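Local atomic coordinates of cytosol aminopeptidase (Coxiella burnetii, PDB entry 3IJ3), a protein that probably acts as a manganese-dependent metalloaminopeptidase of the M17 family, removing amino-terminal residues from peptides. Residues 94-99 / 119-124; 41-44 / 50-53. All blocks are in the same frame, centred on the assembly; numbering follows the deposited sequence. Where two conformers were deposited one is given.

Contact 1 (94-99 / 119-124)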
loop_
_atom_site.group_PDB
_atom_site.type_symbol
_atom_site.label_atom_id
_atom_site.label_comp_id
_atom_site.label_asym_id
_atom_site.label_seq_id
_atom_site.Cartn_x
_atom_site.Cartn_y
_atom_site.Cartn_z
ATOM N N ASP A 94 -25.906 17.749 32.539
ATOM C CA ASP A 94 -26.742 17.228 33.634
ATOM C C ASP A 94 -26.092 17.690 34.962
ATOM O O ASP A 94 -24.904 18.018 34.963
ATOM C CB ASP A 94 -26.811 15.703 33.567
ATOM C CG ASP A 94 -27.815 15.120 34.543
ATOM O OD1 ASP A 94 -28.756 15.843 34.946
ATOM O OD2 ASP A 94 -27.670 13.935 34.890
ATOM N N TYR A 95 -26.840 17.733 36.078
ATOM C CA TYR A 95 -26.253 18.156 37.357
ATOM C C TYR A 95 -25.256 17.152 37.973
ATOM O O TYR A 95 -24.556 17.489 38.935
ATOM C CB TYR A 95 -27.340 18.578 38.356
ATOM C CG TYR A 95 -28.073 19.838 37.925
ATOM C CD1 TYR A 95 -27.490 21.100 38.082
ATOM C CD2 TYR A 95 -29.352 19.775 37.368
ATOM C CE1 TYR A 95 -28.184 22.282 37.681
ATOM C CE2 TYR A 95 -30.033 20.936 36.964
ATOM C CZ TYR A 95 -29.446 22.175 37.121
ATOM O OH TYR A 95 -30.136 23.300 36.725
ATOM N N GLU A 96 -25.176 15.943 37.409
ATOM C CA GLU A 96 -24.233 14.912 37.885
ATOM C C GLU A 96 -23.120 14.546 36.874
ATOM O O GLU A 96 -22.357 13.617 37.123
ATOM C CB GLU A 96 -24.992 13.634 38.273
ATOM C CG GLU A 96 -25.954 13.773 39.458
ATOM C CD GLU A 96 -27.217 14.559 39.132
ATOM O OE1 GLU A 96 -27.637 15.394 39.965
ATOM O OE2 GLU A 96 -27.785 14.355 38.037
ATOM N N TYR A 97 -22.998 15.271 35.760
ATOM C CA TYR A 97 -21.979 14.939 34.738
ATOM C C TYR A 97 -20.528 15.331 35.120
ATOM O O TYR A 97 -19.586 14.584 34.844
ATOM C CB TYR A 97 -22.377 15.521 33.386
ATOM C CG TYR A 97 -21.391 15.236 32.297
ATOM C CD1 TYR A 97 -21.124 13.925 31.905
ATOM C CD2 TYR A 97 -20.752 16.265 31.623
ATOM C CE1 TYR A 97 -20.215 13.655 30.902
ATOM C CE2 TYR A 97 -19.848 16.001 30.610
ATOM C CZ TYR A 97 -19.589 14.693 30.253
ATOM O OH TYR A 97 -18.692 14.428 29.253
ATOM N N SER A 98 -20.357 16.500 35.719
ATOM C CA SER A 98 -19.035 16.966 36.215
ATOM C C SER A 98 -17.987 17.470 35.215
ATOM O O SER A 98 -17.362 18.505 35.486
ATOM C CB SER A 98 -18.411 15.917 37.156
ATOM O OG SER A 98 -19.302 15.646 38.236
ATOM N N TRP A 99 -17.747 16.763 34.102
ATOM C CA TRP A 99 -16.746 17.222 33.132
ATOM C C TRP A 99 -17.013 18.598 32.541
ATOM O O TRP A 99 -16.087 19.196 32.017
ATOM C CB TRP A 99 -16.513 16.253 31.950
ATOM C CG TRP A 99 -15.607 15.086 32.186
ATOM C CD1 TRP A 99 -15.935 13.764 32.080
ATOM C CD2 TRP A 99 -14.219 15.127 32.549
ATOM N NE1 TRP A 99 -14.845 12.980 32.349
ATOM C CE2 TRP A 99 -13.777 13.785 32.648
ATOM C CE3 TRP A 99 -13.311 16.163 32.818
ATOM C CZ2 TRP A 99 -12.466 13.446 32.989
ATOM C CZ3 TRP A 99 -11.994 15.824 33.161
ATOM C CH2 TRP A 99 -11.590 14.471 33.241
ATOM N N ASP A 119 -25.324 23.268 45.268
ATOM C CA ASP A 119 -25.665 23.087 43.849
ATOM C C ASP A 119 -25.499 21.649 43.371
ATOM O O ASP A 119 -25.817 21.355 42.222
ATOM C CB ASP A 119 -24.786 23.990 42.961
ATOM C CG ASP A 119 -25.114 25.452 43.089
ATOM O OD1 ASP A 119 -26.259 25.787 43.451
ATOM O OD2 ASP A 119 -24.228 26.286 42.802
ATOM N N PHE A 120 -24.999 20.766 44.239
ATOM C CA PHE A 120 -24.760 19.357 43.895
ATOM C C PHE A 120 -25.613 18.402 44.720
ATOM O O PHE A 120 -25.949 18.692 45.861
ATOM C CB PHE A 120 -23.274 19.053 44.063
ATOM C CG PHE A 120 -22.405 19.943 43.221
ATOM C CD1 PHE A 120 -22.044 19.565 41.933
ATOM C CD2 PHE A 120 -22.007 21.189 43.689
ATOM C CE1 PHE A 120 -21.279 20.410 41.133
ATOM C CE2 PHE A 120 -21.234 22.044 42.892
ATOM C CZ PHE A 120 -20.869 21.652 41.617
ATOM N N GLU A 121 -25.960 17.268 44.115
ATOM C CA GLU A 121 -26.792 16.230 44.755
ATOM C C GLU A 121 -26.096 15.587 45.959
ATOM O O GLU A 121 -26.737 15.258 46.957
ATOM C CB GLU A 121 -27.113 15.155 43.710
ATOM C CG GLU A 121 -27.921 13.926 44.205
ATOM C CD GLU A 121 -27.985 12.819 43.139
ATOM O OE1 GLU A 121 -27.852 13.143 41.935
ATOM O OE2 GLU A 121 -28.160 11.632 43.498
ATOM N N ASP A 122 -24.767 15.459 45.876
ATOM C CA ASP A 122 -23.949 14.790 46.906
ATOM C C ASP A 122 -22.499 15.349 46.930
ATOM O O ASP A 122 -22.065 15.935 45.937
ATOM C CB ASP A 122 -23.971 13.287 46.568
ATOM C CG ASP A 122 -23.291 12.425 47.604
ATOM O OD1 ASP A 122 -24.023 11.762 48.369
ATOM O OD2 ASP A 122 -22.044 12.424 47.681
ATOM N N ASP A 123 -21.758 15.192 48.045
ATOM C CA ASP A 123 -20.371 15.685 48.110
ATOM C C ASP A 123 -19.485 15.064 47.032
ATOM O O ASP A 123 -18.454 15.635 46.659
ATOM C CB ASP A 123 -19.747 15.396 49.486
ATOM C CG ASP A 123 -20.277 16.302 50.584
ATOM O OD1 ASP A 123 -21.095 17.194 50.297
ATOM O OD2 ASP A 123 -19.850 16.129 51.743
ATOM N N GLU A 124 -19.881 13.893 46.540
ATOM C CA GLU A 124 -19.095 13.188 45.544
ATOM C C GLU A 124 -19.077 13.990 44.236
ATOM O O GLU A 124 -18.026 14.129 43.612
ATOM C CB GLU A 124 -19.636 11.781 45.291
ATOM C CG GLU A 124 -18.928 11.027 44.161
ATOM C CD GLU A 124 -17.446 10.807 44.410
ATOM O OE1 GLU A 124 -17.034 10.726 45.588
ATOM O OE2 GLU A 124 -16.693 10.696 43.421
HETATM O O HOH W 1 -24.973 16.761 41.605
#
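The ring of Tyr95 has the backbone oxygen of Asp119 at an oblique position, with CD1 of Tyr95 4.5 Å from that O. The ring of Phe120 meets the carbonyl of Tyr95 obliquely too: Phe120 CD1 lies 4.4 Å from Tyr95 O. Beyond the two segments, Phe120 packs on Ala129 of helix 123-135, and the hydroxyl of Tyr95 bonds to Glu47.

The two carboxylates, of Glu96 and Glu121, are turned 64° against each other, and their side chains cross at about a right angle. Glu96 OE1 and Glu121 OE1 are 3.0 Å apart. As carboxylates both oxygens are acceptors, and no hydrogen bond is assigned. Such closeness of like charges would tend to raise the pKa of one or both groups. Glu121 OE1 also lies 3.2 Å from Glu96 CG. Glu96 reaches the spot by a bend at chi2 (73°), whereas Glu121 runs extended.

The contact joins two loops of the N-terminal domain. Residues 94-97 form a type I beta turn after strand 85-91. The segment 119-124 leads into helix 123-135. Asp122 is the N-cap of that helix. In the conformer given, its OD2 accepts from Glu124 N at 2.9 Å, through the anti lone pair.

No direct hydrogen bond links the segments. Water 1 bridges them instead: it accepts from Glu121 N at 2.7 Å and donates to Tyr95 O at 2.8 Å. A weak third bond runs from this water to Glu96 OE1.

Contact 2 (41-44 / 50-53)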
loop_
_atom_site.group_PDB
_atom_site.type_symbol
_atom_site.label_atom_id
_atom_site.label_comp_id
_atom_site.label_asym_id
_atom_site.label_seq_id
_atom_site.Cartn_x
_atom_site.Cartn_y
_atom_site.Cartn_z
ATOM N N GLN A 41 -22.006 28.823 39.184
ATOM C CA GLN A 41 -23.207 28.032 39.435
ATOM C C GLN A 41 -23.635 27.225 38.212
ATOM O O GLN A 41 -23.838 27.797 37.149
ATOM C CB GLN A 41 -24.340 28.983 39.829
ATOM C CG GLN A 41 -25.712 28.319 40.072
ATOM C CD GLN A 41 -26.759 29.308 40.494
ATOM O OE1 GLN A 41 -26.466 30.496 40.703
ATOM N NE2 GLN A 41 -28.008 28.838 40.612
ATOM N N PRO A 42 -23.793 25.896 38.366
ATOM C CA PRO A 42 -24.251 25.123 37.218
ATOM C C PRO A 42 -25.722 25.414 36.916
ATOM O O PRO A 42 -26.512 25.733 37.824
ATOM C CB PRO A 42 -24.060 23.666 37.672
ATOM C CG PRO A 42 -24.243 23.725 39.141
ATOM C CD PRO A 42 -23.634 25.046 39.561
ATOM N N MET A 43 -26.086 25.296 35.649
ATOM C CA MET A 43 -27.434 25.604 35.219
ATOM C C MET A 43 -27.836 24.784 34.005
ATOM O O MET A 43 -27.035 24.536 33.116
ATOM C CB MET A 43 -27.493 27.106 34.858
ATOM C CG MET A 43 -28.870 27.667 34.432
ATOM S SD MET A 43 -30.131 27.474 35.687
ATOM C CE MET A 43 -29.524 28.441 37.074
ATOM N N MET A 44 -29.085 24.331 34.001
ATOM C CA MET A 44 -29.643 23.628 32.861
ATOM C C MET A 44 -30.767 24.501 32.325
ATOM O O MET A 44 -31.337 25.308 33.073
ATOM C CB MET A 44 -30.140 22.231 33.233
ATOM C CG MET A 44 -29.025 21.291 33.624
ATOM S SD MET A 44 -29.546 19.583 33.726
ATOM C CE MET A 44 -29.763 19.168 31.991
ATOM N N ASP A 50 -37.067 29.973 36.045
ATOM C CA ASP A 50 -37.391 30.114 37.473
ATOM C C ASP A 50 -36.259 30.773 38.250
ATOM O O ASP A 50 -36.509 31.540 39.172
ATOM C CB ASP A 50 -37.687 28.753 38.113
ATOM C CG ASP A 50 -39.017 28.178 37.683
ATOM O OD1 ASP A 50 -39.873 28.931 37.187
ATOM O OD2 ASP A 50 -39.197 26.957 37.862
ATOM N N TRP A 51 -35.017 30.444 37.913
ATOM C CA TRP A 51 -33.890 31.055 38.590
ATOM C C TRP A 51 -33.882 32.563 38.317
ATOM O O TRP A 51 -33.714 33.357 39.242
ATOM C CB TRP A 51 -32.560 30.441 38.159
ATOM C CG TRP A 51 -31.427 31.075 38.864
ATOM C CD1 TRP A 51 -31.022 30.824 40.139
ATOM C CD2 TRP A 51 -30.550 32.077 38.352
ATOM N NE1 TRP A 51 -29.945 31.607 40.454
ATOM C CE2 TRP A 51 -29.632 32.385 39.373
ATOM C CE3 TRP A 51 -30.450 32.749 37.127
ATOM C CZ2 TRP A 51 -28.632 33.334 39.211
ATOM C CZ3 TRP A 51 -29.462 33.699 36.972
ATOM C CH2 TRP A 51 -28.565 33.980 38.008
ATOM N N LEU A 52 -34.065 32.949 37.053
ATOM C CA LEU A 52 -34.070 34.378 36.674
ATOM C C LEU A 52 -35.090 35.175 37.466
ATOM O O LEU A 52 -34.841 36.319 37.832
ATOM C CB LEU A 52 -34.304 34.558 35.178
ATOM C CG LEU A 52 -33.107 34.197 34.299
ATOM C CD1 LEU A 52 -33.517 34.008 32.838
ATOM C CD2 LEU A 52 -31.979 35.245 34.450
ATOM N N ASP A 53 -36.233 34.558 37.753
ATOM C CA ASP A 53 -37.275 35.218 38.534
ATOM C C ASP A 53 -36.817 35.612 39.938
ATOM O O ASP A 53 -37.446 36.479 40.557
ATOM C CB ASP A 53 -38.516 34.329 38.631
ATOM C CG ASP A 53 -39.249 34.198 37.309
ATOM O OD1 ASP A 53 -39.157 35.126 36.475
ATOM O OD2 ASP A 53 -39.954 33.178 37.119
HETATM O O HOH W 2 -27.861 31.966 42.647
#
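This is a side-chain contact between a strand and a short helix, partly buried, in the N-terminal domain. Gln41 and Met43 of strand 38-43 both meet Trp51 of helix 48-52. The methyl of Met43 sits over one face of the indole. Met43 CE is 3.7 Å from Trp51 CG and makes a CH-pi contact with the five-membered ring, 26° off its normal. The Met43 chain starts anti to its own N (chi1 -177°) and then bends at chi2 and chi3, which brings the methyl over the ring.

Gln41 is extended, and its amide plane stands 86° to the indole. Gln41 NE2 comes within 3.4 Å of Trp51 NE1, but both are donors and no bond forms. Water 2 joins the two side chains. It lies in the ring plane at the indole edge, accepts from Trp51 NE1 at 3.0 Å and donates to Gln41 OE1 at 2.8 Å.

Trp51 also touches Arg87 and Leu89 of strand 85-91, which is parallel to 38-43 and bonds to Gln41 and Met43 through the backbone. Helix 48-52 follows strand 38-43 and packs its Trp51 against the mixed sheet of the alpha/beta N-terminal domain of M17 aminopeptidases.

Overall arrangement
Both contacts belong to the N-terminal domain and stand on the same side of the chain's centre, about 15 Å apart between their centres. Contact 1 is a surface meeting of two loops. Contact 2 is partly buried and sets a helix against a sheet strand. Their chemistry differs too: contact 1 sets two carboxylates and a bridging water beside loose ring-to-carbonyl contacts, contact 2 a methyl over an aromatic face. Each still has a bridging water in place of a direct hydrogen bond. They share no segment but touch. Tyr95 OH probably hydrogen-bonds to Met44 N, 3.1 Å away, and Asp119 packs on Gln41 and Pro42, so both loops of contact 1 lie against the strand end of contact 2.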